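Local coordinates for protein tryptophan synthase alpha chain (Campylobacter jejuni, PDB 3THA) that probably cleaves indoleglycerol phosphate to indole and glyceraldehyde 3-phosphate, as the alpha subunit of the synthase that completes tryptophan biosynthesis, at residues Val73-His76 against Ser77-Glu80. Sequence-based numbering, arbitrary orientation.
Sequences VDIH and SVFE
The carbonyl oxygen of D74 is gripped by two donors at the start of helix 75-83. V78 N gives it a nearly straight helical bond of 3.1 Å (N-H...O 171°), and the hydroxyl of S77 donates to the same D74 O over 3.1 Å, tilted slightly from the carbonyl plane. Serine suits this place because its short side chain keeps OG close to the backbone, and chi1 of 74° brings the hydroxyl back to the D74 carbonyl.

D74 is the N-cap. Its carboxylate atom OD1 accepts from S77 N at 3.3 Å, met on the anti side and 34° out of the carboxylate plane, so this first-turn amide gains a side-chain acceptor besides its weak bond to D74 O. Aspartate is short enough to fold back, and its charge, if ionised, should interact favourably with the positive end of the helix dipole.

The same i to i+4 pattern continues with F79 N to I75 O at 2.8 Å and E80 N to H76 O at 3.0 Å. On the buried side, I75 crosses F79 at a slant, CD1 lying over one ring face, offset toward the rim, 3.9 Å from the centroid in a CH-pi contact. V73 CG1 meets V78 CG2 at 4.0 Å, the two valines crossing at about a right angle. Apolar I75, V78 and F79 suit the face turned to the barrel, where all three rest on F93 of strand 90-94; Y103 meets the F79 ring. This is an aspartate-capped helix packed outside the parallel eight-stranded TIM barrel, on the crossover from strand 44-48 to strand 90-94.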
loop_
_atom_site.group_PDB
_atom_site.type_symbol
_atom_site.label_atom_id
_atom_site.label_comp_id
_atom_site.label_asym_id
_atom_site.label_seq_id
_atom_site.Cartn_x
_atom_site.Cartn_y
_atom_site.Cartn_z
ATOM N N VAL B 73 3.436 18.660 3.807
ATOM C CA VAL B 73 1.992 18.341 3.870
ATOM C C VAL B 73 1.645 17.205 4.853
ATOM O O VAL B 73 1.832 15.994 4.559
ATOM C CB VAL B 73 1.394 18.015 2.468
ATOM C CG1 VAL B 73 -0.097 17.842 2.554
ATOM C CG2 VAL B 73 1.718 19.128 1.458
ATOM N N ASP B 74 1.103 17.620 6.004
ATOM C CA ASP B 74 0.583 16.714 7.010
ATOM C C ASP B 74 -0.920 16.946 7.176
ATOM O O ASP B 74 -1.495 17.881 6.568
ATOM C CB ASP B 74 1.347 16.873 8.342
ATOM C CG ASP B 74 1.429 18.333 8.837
ATOM O OD1 ASP B 74 0.764 19.240 8.257
ATOM O OD2 ASP B 74 2.178 18.576 9.828
ATOM N N ILE B 75 -1.565 16.113 7.997
ATOM C CA ILE B 75 -3.004 16.142 8.068
ATOM C C ILE B 75 -3.455 17.512 8.570
ATOM O O ILE B 75 -4.537 18.004 8.214
ATOM C CB ILE B 75 -3.564 14.934 8.880
ATOM C CG1 ILE B 75 -5.090 15.019 9.047
ATOM C CG2 ILE B 75 -2.814 14.742 10.211
ATOM C CD1 ILE B 75 -5.907 14.742 7.746
ATOM N N HIS B 76 -2.586 18.164 9.335
ATOM C CA HIS B 76 -2.921 19.453 9.905
ATOM C C HIS B 76 -3.137 20.474 8.815
ATOM O O HIS B 76 -4.122 21.217 8.862
ATOM C CB HIS B 76 -1.855 19.923 10.884
ATOM C CG HIS B 76 -1.592 18.944 11.982
ATOM N ND1 HIS B 76 -2.334 18.916 13.141
ATOM C CD2 HIS B 76 -0.704 17.917 12.070
ATOM C CE1 HIS B 76 -1.895 17.931 13.911
ATOM N NE2 HIS B 76 -0.916 17.302 13.280
ATOM N N SER B 77 -2.232 20.481 7.827
ATOM C CA SER B 77 -2.294 21.460 6.759
ATOM C C SER B 77 -3.419 21.116 5.749
ATOM O O SER B 77 -4.035 22.031 5.174
ATOM C CB SER B 77 -0.934 21.662 6.110
ATOM O OG SER B 77 -0.573 20.576 5.292
ATOM N N VAL B 78 -3.712 19.819 5.591
ATOM C CA VAL B 78 -4.939 19.340 4.895
ATOM C C VAL B 78 -6.238 19.838 5.548
ATOM O O VAL B 78 -7.091 20.447 4.884
ATOM C CB VAL B 78 -4.968 17.804 4.770
ATOM C CG1 VAL B 78 -6.344 17.296 4.297
ATOM C CG2 VAL B 78 -3.848 17.328 3.831
ATOM N N PHE B 79 -6.395 19.583 6.846
ATOM C CA PHE B 79 -7.531 20.129 7.565
ATOM C C PHE B 79 -7.619 21.652 7.344
ATOM O O PHE B 79 -8.717 22.195 7.082
ATOM C CB PHE B 79 -7.445 19.784 9.045
ATOM C CG PHE B 79 -7.866 18.377 9.372
ATOM C CD1 PHE B 79 -8.942 17.764 8.692
ATOM C CD2 PHE B 79 -7.229 17.671 10.402
ATOM C CE1 PHE B 79 -9.371 16.457 9.026
ATOM C CE2 PHE B 79 -7.645 16.374 10.743
ATOM C CZ PHE B 79 -8.721 15.766 10.034
ATOM N N GLU B 80 -6.466 22.333 7.422
ATOM C CA GLU B 80 -6.417 23.794 7.166
ATOM C C GLU B 80 -6.884 24.152 5.748
ATOM O O GLU B 80 -7.568 25.128 5.549
ATOM C CB GLU B 80 -5.016 24.363 7.409
ATOM C CG GLU B 80 -4.750 24.790 8.834
ATOM C CD GLU B 80 -3.345 25.376 8.998
ATOM O OE1 GLU B 80 -2.463 24.643 9.528
ATOM O OE2 GLU B 80 -3.118 26.548 8.563
#